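Long-range contacts in ATP-dependent CLP protease, putative (PDB 2F6I), which probably cuts proteins into small peptides as the serine-protease component of an ATP-dependent Clp system, this chain being its ClpP catalytic domain: residues C[40-45]-C[58-63]; C[69-74]-C[93-98]. All coordinates share one frame; numbering follows the deposited sequence.

Interaction 1: residues C[40-45]-C[58-63]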
loop_
_atom_site.group_PDB
_atom_site.type_symbol
_atom_site.label_atom_id
_atom_site.label_comp_id
_atom_site.label_asym_id
_atom_site.label_seq_id
_atom_site.Cartn_x
_atom_site.Cartn_y
_atom_site.Cartn_z
ATOM N N ARG C 40 10.405 19.144 -40.685
ATOM C CA ARG C 40 11.686 19.337 -40.017
ATOM C C ARG C 40 11.550 20.059 -38.684
ATOM O O ARG C 40 12.492 20.702 -38.222
ATOM C CB ARG C 40 12.632 20.128 -40.917
ATOM C CG ARG C 40 12.870 19.500 -42.268
ATOM C CD ARG C 40 14.353 19.470 -42.566
ATOM N NE ARG C 40 14.765 18.130 -42.951
ATOM C CZ ARG C 40 15.980 17.638 -42.759
ATOM N NH1 ARG C 40 16.917 18.374 -42.181
ATOM N NH2 ARG C 40 16.255 16.402 -43.140
ATOM N N ILE C 41 10.385 19.948 -38.061
ATOM C CA ILE C 41 10.151 20.608 -36.787
ATOM C C ILE C 41 9.959 19.588 -35.668
ATOM O O ILE C 41 9.086 18.729 -35.736
ATOM C CB ILE C 41 8.927 21.541 -36.893
ATOM C CG1 ILE C 41 9.188 22.579 -37.989
ATOM C CG2 ILE C 41 8.660 22.222 -35.558
ATOM C CD1 ILE C 41 8.042 23.537 -38.243
ATOM N N ILE C 42 10.794 19.690 -34.641
ATOM C CA ILE C 42 10.748 18.772 -33.510
ATOM C C ILE C 42 10.512 19.488 -32.188
ATOM O O ILE C 42 10.879 20.652 -32.020
ATOM C CB ILE C 42 12.072 17.980 -33.389
ATOM C CG1 ILE C 42 12.248 17.070 -34.600
ATOM C CG2 ILE C 42 12.083 17.159 -32.104
ATOM C CD1 ILE C 42 13.534 16.273 -34.566
ATOM N N TYR C 43 9.902 18.774 -31.247
ATOM C CA TYR C 43 9.635 19.320 -29.929
ATOM C C TYR C 43 10.419 18.574 -28.857
ATOM O O TYR C 43 10.420 17.345 -28.813
ATOM C CB TYR C 43 8.145 19.235 -29.588
ATOM C CG TYR C 43 7.255 20.129 -30.414
ATOM C CD1 TYR C 43 7.023 19.863 -31.761
ATOM C CD2 TYR C 43 6.633 21.240 -29.844
ATOM C CE1 TYR C 43 6.193 20.680 -32.521
ATOM C CE2 TYR C 43 5.803 22.063 -30.595
ATOM C CZ TYR C 43 5.588 21.778 -31.932
ATOM O OH TYR C 43 4.770 22.590 -32.682
ATOM N N LEU C 44 11.104 19.331 -28.011
ATOM C CA LEU C 44 11.856 18.772 -26.900
ATOM C C LEU C 44 11.153 19.409 -25.714
ATOM O O LEU C 44 11.672 20.327 -25.082
ATOM C CB LEU C 44 13.324 19.205 -26.960
ATOM C CG LEU C 44 14.217 18.803 -25.780
ATOM C CD1 LEU C 44 14.129 17.310 -25.545
ATOM C CD2 LEU C 44 15.655 19.214 -26.061
ATOM N N THR C 45 9.944 18.929 -25.442
ATOM C CA THR C 45 9.130 19.469 -24.362
ATOM C C THR C 45 8.919 18.506 -23.202
ATOM O O THR C 45 7.969 18.648 -22.434
ATOM C CB THR C 45 7.755 19.920 -24.897
ATOM O OG1 THR C 45 7.133 18.834 -25.597
ATOM C CG2 THR C 45 7.920 21.100 -25.848
ATOM N N SER C 58 16.859 9.349 -32.621
ATOM C CA SER C 58 16.333 8.600 -33.759
ATOM C C SER C 58 15.792 9.571 -34.794
ATOM O O SER C 58 16.092 9.468 -35.984
ATOM C CB SER C 58 15.205 7.667 -33.317
ATOM O OG SER C 58 15.702 6.624 -32.505
ATOM N N GLN C 59 14.990 10.517 -34.316
ATOM C CA GLN C 59 14.371 11.523 -35.165
ATOM C C GLN C 59 15.381 12.413 -35.877
ATOM O O GLN C 59 15.211 12.727 -37.056
ATOM C CB GLN C 59 13.407 12.364 -34.327
ATOM C CG GLN C 59 12.118 11.623 -33.997
ATOM C CD GLN C 59 11.483 12.085 -32.705
ATOM O OE1 GLN C 59 11.379 13.282 -32.440
ATOM N NE2 GLN C 59 11.042 11.131 -31.893
ATOM N N LEU C 60 16.429 12.819 -35.167
ATOM C CA LEU C 60 17.451 13.666 -35.766
ATOM C C LEU C 60 18.176 12.901 -36.865
ATOM O O LEU C 60 18.336 13.404 -37.980
ATOM C CB LEU C 60 18.449 14.141 -34.705
ATOM C CG LEU C 60 17.909 15.184 -33.718
ATOM C CD1 LEU C 60 18.896 15.407 -32.589
ATOM C CD2 LEU C 60 17.634 16.479 -34.456
ATOM N N LEU C 61 18.600 11.679 -36.554
ATOM C CA LEU C 61 19.297 10.852 -37.531
ATOM C C LEU C 61 18.403 10.587 -38.737
ATOM O O LEU C 61 18.873 10.553 -39.874
ATOM C CB LEU C 61 19.728 9.524 -36.901
ATOM C CG LEU C 61 20.807 9.607 -35.818
ATOM C CD1 LEU C 61 21.026 8.236 -35.205
ATOM C CD2 LEU C 61 22.096 10.134 -36.422
ATOM N N TYR C 62 17.111 10.403 -38.487
ATOM C CA TYR C 62 16.168 10.144 -39.566
ATOM C C TYR C 62 16.058 11.340 -40.495
ATOM O O TYR C 62 16.186 11.202 -41.710
ATOM C CB TYR C 62 14.784 9.797 -39.010
ATOM C CG TYR C 62 13.726 9.650 -40.085
ATOM C CD1 TYR C 62 13.004 10.755 -40.537
ATOM C CD2 TYR C 62 13.475 8.414 -40.679
ATOM C CE1 TYR C 62 12.059 10.633 -41.552
ATOM C CE2 TYR C 62 12.533 8.283 -41.696
ATOM C CZ TYR C 62 11.829 9.395 -42.127
ATOM O OH TYR C 62 10.898 9.273 -43.135
ATOM N N LEU C 63 15.813 12.513 -39.923
ATOM C CA LEU C 63 15.686 13.726 -40.718
ATOM C C LEU C 63 16.948 13.982 -41.536
ATOM O O LEU C 63 16.882 14.158 -42.750
ATOM C CB LEU C 63 15.398 14.932 -39.817
ATOM C CG LEU C 63 14.031 14.979 -39.125
ATOM C CD1 LEU C 63 13.949 16.206 -38.226
ATOM C CD2 LEU C 63 12.929 15.012 -40.170
#
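Strand 41-44 packs against helix 50-66 through a buried apolar contact in the first beta-alpha-beta unit of this ClpP domain, the sheet-to-helix layer of the S14 fold. I42 carries it from the strand, with Q59 and L60 answering from one turn of the helix and L63 from the next. The strand and helix segments run nearly antiparallel, at 167°, their axes 10.4 Å apart at closest approach, as expected of a strand and the helix that returns from it. The I42 side chain points at the helix, and with CD1 anti to CA (chi2 179°) the extended branch ends among three helix residues. I42 CD1 lies 3.7 Å from L63 CD1, the two side chains lying alongside with their ends pointing opposite ways. The same methyl sits 3.9 Å from Q59 CB and also touches L60 CD2. At the strand's start the bent side chain of R40 brings its guanidinium beside L63, whose CB stands 3.7 Å from R40 NH2, over one face near the rim; R40 NH1 is hydrogen-bonded to S97. R40, with positive phi, is also the C-prime residue of the Schellman motif ending helix 30-37. F37 of that helix touches I42, Q59 and L63, L60 leans on I91 and F92 of helix 82-94, and strand 71-77 pairs alongside strand 41-44.

Interaction 2: residues C[69-74]-C[93-98]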
loop_
_atom_site.group_PDB
_atom_site.type_symbol
_atom_site.label_atom_id
_atom_site.label_comp_id
_atom_site.label_asym_id
_atom_site.label_seq_id
_atom_site.Cartn_x
_atom_site.Cartn_y
_atom_site.Cartn_z
ATOM N N ASN C 69 18.619 20.031 -44.849
ATOM C CA ASN C 69 18.080 21.363 -44.624
ATOM C C ASN C 69 18.013 21.608 -43.123
ATOM O O ASN C 69 18.264 20.706 -42.326
ATOM C CB ASN C 69 16.683 21.494 -45.239
ATOM C CG ASN C 69 16.685 21.255 -46.737
ATOM O OD1 ASN C 69 17.569 21.733 -47.452
ATOM N ND2 ASN C 69 15.690 20.522 -47.221
ATOM N N ASP C 70 17.672 22.830 -42.737
ATOM C CA ASP C 70 17.589 23.184 -41.328
ATOM C C ASP C 70 16.499 22.450 -40.548
ATOM O O ASP C 70 15.378 22.267 -41.025
ATOM C CB ASP C 70 17.391 24.696 -41.187
ATOM C CG ASP C 70 18.680 25.474 -41.387
ATOM O OD1 ASP C 70 19.493 25.075 -42.249
ATOM O OD2 ASP C 70 18.875 26.489 -40.687
ATOM N N ILE C 71 16.857 22.027 -39.340
ATOM C CA ILE C 71 15.942 21.346 -38.437
ATOM C C ILE C 71 15.637 22.328 -37.306
ATOM O O ILE C 71 16.555 22.888 -36.702
ATOM C CB ILE C 71 16.586 20.078 -37.828
ATOM C CG1 ILE C 71 16.854 19.046 -38.924
ATOM C CG2 ILE C 71 15.675 19.494 -36.757
ATOM C CD1 ILE C 71 17.578 17.806 -38.433
ATOM N N LYS C 72 14.355 22.549 -37.034
ATOM C CA LYS C 72 13.955 23.459 -35.967
ATOM C C LYS C 72 13.504 22.667 -34.743
ATOM O O LYS C 72 12.717 21.722 -34.858
ATOM C CB LYS C 72 12.817 24.367 -36.428
ATOM C CG LYS C 72 12.340 25.321 -35.346
ATOM C CD LYS C 72 11.081 26.077 -35.751
ATOM C CE LYS C 72 11.341 27.056 -36.883
ATOM N NZ LYS C 72 10.112 27.840 -37.196
ATOM N N ILE C 73 13.998 23.060 -33.573
ATOM C CA ILE C 73 13.647 22.380 -32.333
ATOM C C ILE C 73 13.120 23.329 -31.258
ATOM O O ILE C 73 13.845 24.205 -30.781
ATOM C CB ILE C 73 14.862 21.620 -31.752
ATOM C CG1 ILE C 73 15.323 20.548 -32.740
ATOM C CG2 ILE C 73 14.498 20.984 -30.416
ATOM C CD1 ILE C 73 16.467 19.695 -32.234
ATOM N N TYR C 74 11.854 23.157 -30.883
ATOM C CA TYR C 74 11.263 23.975 -29.831
ATOM C C TYR C 74 11.690 23.319 -28.523
ATOM O O TYR C 74 11.595 22.100 -28.384
ATOM C CB TYR C 74 9.735 23.986 -29.928
ATOM C CG TYR C 74 9.184 24.748 -31.113
ATOM C CD1 TYR C 74 8.602 24.077 -32.188
ATOM C CD2 TYR C 74 9.232 26.142 -31.154
ATOM C CE1 TYR C 74 8.077 24.773 -33.274
ATOM C CE2 TYR C 74 8.709 26.851 -32.239
ATOM C CZ TYR C 74 8.133 26.158 -33.295
ATOM O OH TYR C 74 7.609 26.843 -34.368
ATOM N N ASN C 93 25.769 17.698 -33.215
ATOM C CA ASN C 93 26.937 18.082 -33.993
ATOM C C ASN C 93 27.455 16.997 -34.927
ATOM O O ASN C 93 28.437 17.201 -35.641
ATOM C CB ASN C 93 28.047 18.538 -33.048
ATOM C CG ASN C 93 27.684 19.801 -32.300
ATOM O OD1 ASN C 93 27.553 20.873 -32.894
ATOM N ND2 ASN C 93 27.504 19.682 -30.992
ATOM N N TYR C 94 26.796 15.846 -34.925
ATOM C CA TYR C 94 27.199 14.748 -35.793
ATOM C C TYR C 94 26.519 14.902 -37.156
ATOM O O TYR C 94 27.150 14.730 -38.200
ATOM C CB TYR C 94 26.799 13.407 -35.173
ATOM C CG TYR C 94 27.172 12.198 -36.006
ATOM C CD1 TYR C 94 26.428 11.020 -35.924
ATOM C CD2 TYR C 94 28.268 12.225 -36.868
ATOM C CE1 TYR C 94 26.765 9.901 -36.680
ATOM C CE2 TYR C 94 28.614 11.110 -37.629
ATOM C CZ TYR C 94 27.858 9.953 -37.530
ATOM O OH TYR C 94 28.188 8.851 -38.283
ATOM N N ILE C 95 25.233 15.237 -37.136
ATOM C CA ILE C 95 24.474 15.400 -38.367
ATOM C C ILE C 95 24.909 16.628 -39.162
ATOM O O ILE C 95 25.448 17.585 -38.608
ATOM C CB ILE C 95 22.955 15.491 -38.080
ATOM C CG1 ILE C 95 22.647 16.726 -37.236
ATOM C CG2 ILE C 95 22.495 14.239 -37.350
ATOM C CD1 ILE C 95 21.169 16.960 -37.010
ATOM N N LYS C 96 24.675 16.586 -40.469
ATOM C CA LYS C 96 25.035 17.682 -41.357
ATOM C C LYS C 96 24.082 18.863 -41.215
ATOM O O LYS C 96 24.513 20.017 -41.208
ATOM C CB LYS C 96 25.048 17.198 -42.811
ATOM C CG LYS C 96 26.396 16.654 -43.278
ATOM C CD LYS C 96 26.951 15.601 -42.331
ATOM C CE LYS C 96 28.372 15.206 -42.711
ATOM N NZ LYS C 96 28.971 14.270 -41.717
ATOM N N SER C 97 22.791 18.566 -41.099
ATOM C CA SER C 97 21.771 19.598 -40.962
ATOM C C SER C 97 22.067 20.550 -39.810
ATOM O O SER C 97 22.537 20.138 -38.749
ATOM C CB SER C 97 20.397 18.967 -40.731
ATOM O OG SER C 97 20.005 18.159 -41.820
ATOM N N ASP C 98 21.793 21.829 -40.030
ATOM C CA ASP C 98 21.996 22.825 -38.993
ATOM C C ASP C 98 20.732 22.836 -38.147
ATOM O O ASP C 98 19.641 22.550 -38.640
ATOM C CB ASP C 98 22.243 24.196 -39.611
ATOM C CG ASP C 98 23.672 24.368 -40.095
ATOM O OD1 ASP C 98 24.154 23.498 -40.850
ATOM O OD2 ASP C 98 24.317 25.370 -39.722
HETATM O O HOH W 1 21.217 22.952 -42.677
#
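I71 holds CG1 anti to its carbonyl carbon (chi1 -65°) and extends CD1 toward the 93-98 segment, while I95 tucks CG1 between its own N and C (chi1 63°), which turns CD1 to face I71 CD1; the two branches meet end to end. I71 CD1 and I95 CD1 meet at 4.0 Å, and S97 CB lies 3.8 Å from I71 CD1, at the same side chain's end. Beside this buried patch the backbones join: I71 N donates a hydrogen bond to D98 O at 2.9 Å. The D70 CA-H leans on the same carbonyl oxygen, with D70 CA 3.4 Å from D98 O. This is where strand 71-77 begins beside the chain leading into strand 99-104, its parallel neighbour, so the contact closes the entry side of a right-handed beta-alpha-beta crossover through helix 82-94, a standard element of the ClpP fold. I71 and I73 continue the pairing with Q100. A water bridges the edge of the joint, donating to D70 OD1 at 2.8 Å and accepting from D98 N at 2.9 Å. The carboxylates of D70 and D98 have planes only 10° apart, and their OD1 atoms stand 5.1 Å from each other; salt bridges from D70 to K119 and K122 probably offset the like charges. S97 OG is hydrogen-bonded to D64 and R40, tying the turn before strand 99-104 to helix 50-66 and to the start of strand 41-44.

Overall arrangement
From the N terminus, helix 30-37 leads into strand 41-44, and interaction 1 closes the first loop when helix 50-66 folds back over that strand. The chain then leaves the helix for strand 71-77, where interaction 2 opens; it closes after helix 82-94, at the turn into strand 99-104. The two loops follow in series, neither nesting nor crossing. The centres of the two contacts lie about 9 Å apart, and they meet along the sheet: strands 41-44 and 71-77 are parallel neighbours, with probable backbone hydrogen bonds from I42 to K72 and from L44 to Y74. Together they join three consecutive strands and two connecting helices, and both contacts touch a second subunit of the 14-chain assembly.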